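Local coordinates for macrophage migration inhibitory factor-like protein (Leishmania major, PDB 3FWT) that is a trimeric member of the macrophage migration inhibitory factor family, built from beta-alpha-beta units, whose precise role is not established, at residues 38-41 with 42-46; 45-48 with 49-53. One frame throughout, in Å; residues are numbered along the deposited sequence.

Contact 1 (38-41 with 42-46); sequences ANLS and AAYGM
Helix 34-52, the helical limb of a beta-alpha-beta unit in this MIF-like fold, passes through L40 and Y44 one turn apart, and their side chains lie alongside each other on its buried flank. Each is turned the same way: CG stands anti to the carbonyl carbon and beside the backbone N (chi1 -72° in L40, -65° in Y44). The apolar touch between them is light, with L40 CD2 coming no nearer than 4.3 Å to Y44 CZ, close to the hydroxyl end of the ring. Tighter is the meeting of the ring with the backbone of the preceding turn. L40 O lies over one face of the Y44 ring, offset toward its rim, 3.2 Å from Y44 CG. That same oxygen accepts the hydrogen bond from Y44 N at 2.9 Å, so the donor and the root of the ring converge on one carbonyl. Three more i to i+4 bonds, A42 N to A38 O, A43 N to N39 O and G45 N to S41 O, tie the turns together; the last is the most bent at its hydrogen, 144°. The methyl of A42 rests against both A38 O and N39 O, with CB 3.5 Å from each. At the polar ends, Y44 OH is hydrogen-bonded to T26 OG1 on strand 22-28, and N39 ND2 to E108 OE1 on helix 92-109. L40 touches F63 of strand 60-64 and I105 of helix 92-109, while S41 lies on T61 and F63 and also meets S70 of a neighbouring subunit.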
loop_
_atom_site.group_PDB
_atom_site.type_symbol
_atom_site.label_atom_id
_atom_site.label_comp_id
_atom_site.label_asym_id
_atom_site.label_seq_id
_atom_site.Cartn_x
_atom_site.Cartn_y
_atom_site.Cartn_z
ATOM N N ALA A 38 3.919 -1.084 -20.125
ATOM C CA ALA A 38 4.652 0.033 -20.717
ATOM C C ALA A 38 3.701 1.210 -21.131
ATOM O O ALA A 38 3.979 2.397 -20.887
ATOM C CB ALA A 38 5.546 -0.454 -21.857
ATOM N N ASN A 39 2.530 0.877 -21.652
ATOM C CA ASN A 39 1.569 1.901 -22.029
ATOM C C ASN A 39 1.011 2.635 -20.828
ATOM O O ASN A 39 0.895 3.873 -20.812
ATOM C CB ASN A 39 0.421 1.259 -22.837
ATOM C CG ASN A 39 0.885 0.666 -24.171
ATOM O OD1 ASN A 39 1.874 1.119 -24.729
ATOM N ND2 ASN A 39 0.136 -0.293 -24.715
ATOM N N LEU A 40 0.679 1.890 -19.766
ATOM C CA LEU A 40 0.289 2.542 -18.533
ATOM C C LEU A 40 1.378 3.458 -17.954
ATOM O O LEU A 40 1.070 4.569 -17.544
ATOM C CB LEU A 40 -0.195 1.509 -17.480
ATOM C CG LEU A 40 -1.563 0.901 -17.813
ATOM C CD1 LEU A 40 -1.886 -0.237 -16.792
ATOM C CD2 LEU A 40 -2.619 1.997 -17.752
ATOM N N SER A 41 2.621 2.965 -17.824
ATOM C CA SER A 41 3.731 3.820 -17.331
ATOM C C SER A 41 3.868 5.135 -18.173
ATOM O O SER A 41 3.980 6.262 -17.628
ATOM C CB SER A 41 5.045 2.995 -17.319
ATOM O OG SER A 41 4.885 2.069 -16.215
ATOM N N ALA A 42 3.794 4.980 -19.480
ATOM C CA ALA A 42 3.796 6.185 -20.401
ATOM C C ALA A 42 2.698 7.136 -20.078
ATOM O O ALA A 42 2.931 8.322 -19.953
ATOM C CB ALA A 42 3.629 5.739 -21.836
ATOM N N ALA A 43 1.459 6.625 -19.935
ATOM C CA ALA A 43 0.319 7.493 -19.612
ATOM C C ALA A 43 0.394 8.171 -18.279
ATOM O O ALA A 43 0.262 9.403 -18.221
ATOM C CB ALA A 43 -1.056 6.721 -19.811
ATOM N N TYR A 44 0.658 7.402 -17.194
ATOM C CA TYR A 44 0.920 7.977 -15.908
ATOM C C TYR A 44 1.986 9.085 -15.934
ATOM O O TYR A 44 1.877 10.022 -15.188
ATOM C CB TYR A 44 1.393 6.881 -14.937
ATOM C CG TYR A 44 0.289 5.820 -14.661
ATOM C CD1 TYR A 44 -1.040 6.055 -14.956
ATOM C CD2 TYR A 44 0.621 4.642 -13.996
ATOM C CE1 TYR A 44 -2.051 5.068 -14.657
ATOM C CE2 TYR A 44 -0.284 3.708 -13.688
ATOM C CZ TYR A 44 -1.636 3.886 -14.027
ATOM O OH TYR A 44 -2.533 2.882 -13.649
ATOM N N GLY A 45 3.037 8.903 -16.716
ATOM C CA GLY A 45 4.174 9.851 -16.740
ATOM C C GLY A 45 3.678 11.179 -17.275
ATOM O O GLY A 45 3.991 12.193 -16.730
ATOM N N MET A 46 2.914 11.154 -18.362
ATOM C CA MET A 46 2.323 12.344 -18.925
ATOM C C MET A 46 1.393 13.024 -17.950
ATOM O O MET A 46 1.452 14.223 -17.752
ATOM C CB MET A 46 1.431 11.975 -20.104
ATOM C CG MET A 46 2.016 12.077 -21.478
ATOM S SD MET A 46 0.667 12.557 -22.632
ATOM C CE MET A 46 -0.521 11.198 -22.440
#

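Contact 2 (45-48 with 49-53); sequences GMIC and REELG
R49 folds its side chain back along G45, and E50 lies beside M46, in the last turns of helix 34-52 in the beta-alpha-beta unit. The R49 chain leaves the backbone with CG beside its own N (chi1 -78°) and runs extended from CG to NE, which carries the guanidinium group back over the glycine. NH1 ends 3.4 Å from G45 C, close over a backbone that bears no side chain, and the guanidinium approaches G45 O obliquely. The hydrogen bond to G45 O comes instead from R49 N, at 2.9 Å. In the next pair, E50 N bonds to M46 O at 2.8 Å and is almost straight at the hydrogen, 176°. The aliphatic part of E50 also lies against this carbonyl, with CG 3.3 Å from M46 O, and M46 SD stands 3.8 Å from E50 OE2, the two side chains pointing the same way. E51 and L52 repeat the pattern with I47 O and C48 O, but their bonds are more bent, the one from L52 N to C48 O being the most bent of the four.

Farther out, the polar ends are fixed by residues beyond this turn. R49 NH2 donates to D57 O while its guanidinium makes a cation-pi contact with F58, and R100 of helix 92-109 forms salt bridges to both E50 and E51, which would be expected to favour their charged carboxylates. I47 packs on M97 of that helix, and C48 on L24 of strand 22-28. Unlike R49, E50 and E51, L52 sets CG anti to its backbone N (chi1 -164°), and its CB comes 3.2 Å from C48 O.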
loop_
_atom_site.group_PDB
_atom_site.type_symbol
_atom_site.label_atom_id
_atom_site.label_comp_id
_atom_site.label_asym_id
_atom_site.label_seq_id
_atom_site.Cartn_x
_atom_site.Cartn_y
_atom_site.Cartn_z
ATOM N N GLY A 45 3.037 8.903 -16.716
ATOM C CA GLY A 45 4.174 9.851 -16.740
ATOM C C GLY A 45 3.678 11.179 -17.275
ATOM O O GLY A 45 3.991 12.193 -16.730
ATOM N N MET A 46 2.914 11.154 -18.362
ATOM C CA MET A 46 2.323 12.344 -18.925
ATOM C C MET A 46 1.393 13.024 -17.950
ATOM O O MET A 46 1.452 14.223 -17.752
ATOM C CB MET A 46 1.431 11.975 -20.104
ATOM C CG MET A 46 2.016 12.077 -21.478
ATOM S SD MET A 46 0.667 12.557 -22.632
ATOM C CE MET A 46 -0.521 11.198 -22.440
ATOM N N ILE A 47 0.449 12.265 -17.409
ATOM C CA ILE A 47 -0.476 12.792 -16.451
ATOM C C ILE A 47 0.233 13.468 -15.291
ATOM O O ILE A 47 -0.202 14.539 -14.853
ATOM C CB ILE A 47 -1.387 11.661 -15.915
ATOM C CG1 ILE A 47 -2.215 11.091 -17.101
ATOM C CG2 ILE A 47 -2.214 12.193 -14.768
ATOM C CD1 ILE A 47 -2.854 9.638 -16.895
ATOM N N CYS A 48 1.285 12.826 -14.770
ATOM C CA CYS A 48 2.060 13.431 -13.699
ATOM C C CYS A 48 2.790 14.708 -14.152
ATOM O O CYS A 48 2.722 15.730 -13.474
ATOM C CB CYS A 48 3.052 12.436 -13.142
ATOM S SG CYS A 48 2.187 11.203 -12.134
ATOM N N ARG A 49 3.468 14.647 -15.304
ATOM C CA ARG A 49 4.130 15.837 -15.773
ATOM C C ARG A 49 3.195 17.002 -16.014
ATOM O O ARG A 49 3.487 18.106 -15.541
ATOM C CB ARG A 49 4.987 15.569 -17.006
ATOM C CG ARG A 49 6.272 14.923 -16.533
ATOM C CD ARG A 49 7.006 14.217 -17.626
ATOM N NE ARG A 49 7.916 13.245 -17.043
ATOM C CZ ARG A 49 7.867 11.932 -17.292
ATOM N NH1 ARG A 49 6.979 11.437 -18.148
ATOM N NH2 ARG A 49 8.745 11.121 -16.723
ATOM N N GLU A 50 2.091 16.773 -16.727
ATOM C CA GLU A 50 1.161 17.854 -17.026
ATOM C C GLU A 50 0.327 18.333 -15.831
ATOM O O GLU A 50 0.103 19.556 -15.670
ATOM C CB GLU A 50 0.263 17.491 -18.232
ATOM C CG GLU A 50 1.038 16.990 -19.425
ATOM C CD GLU A 50 0.164 16.420 -20.573
ATOM O OE1 GLU A 50 -1.040 16.165 -20.343
ATOM O OE2 GLU A 50 0.709 16.204 -21.697
ATOM N N GLU A 51 -0.138 17.413 -14.974
ATOM C CA GLU A 51 -1.055 17.840 -13.928
ATOM C C GLU A 51 -0.409 18.067 -12.593
ATOM O O GLU A 51 -0.966 18.766 -11.786
ATOM C CB GLU A 51 -2.286 16.906 -13.721
ATOM C CG GLU A 51 -2.985 16.378 -14.971
ATOM C CD GLU A 51 -3.762 17.445 -15.715
ATOM O OE1 GLU A 51 -4.031 17.246 -16.916
ATOM O OE2 GLU A 51 -4.108 18.473 -15.065
ATOM N N LEU A 52 0.751 17.461 -12.330
ATOM C CA LEU A 52 1.208 17.438 -10.952
ATOM C C LEU A 52 2.255 18.500 -10.747
ATOM O O LEU A 52 2.395 19.036 -9.650
ATOM C CB LEU A 52 1.681 16.045 -10.504
ATOM C CG LEU A 52 1.792 15.914 -9.002
ATOM C CD1 LEU A 52 0.535 16.459 -8.268
ATOM C CD2 LEU A 52 2.030 14.473 -8.615
ATOM N N GLY A 53 2.957 18.847 -11.818
ATOM C CA GLY A 53 3.922 19.920 -11.729
ATOM C C GLY A 53 4.964 19.887 -12.809
ATOM O O GLY A 53 4.766 20.452 -13.882
#

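Overall arrangement
Both contacts lie on helix 34-52, contact 1 (38-46) leading directly into contact 2 (45-53); they share G45 and M46, and their centres are 10 Å apart. The helix connects strand 22-28 to strand 60-64, two parallel neighbours in the mixed sheet, and it also packs against helix 92-109 along both contacts. The partners shift from one contact to the next: residues of 38-46 meet I105 and E108 of helix 92-109 and the strand 60-64, whereas those of 45-53 meet M97 and R100 nearer its start. The two helices therefore run antiparallel, and only contact 1 reaches a neighbouring subunit of the trimer.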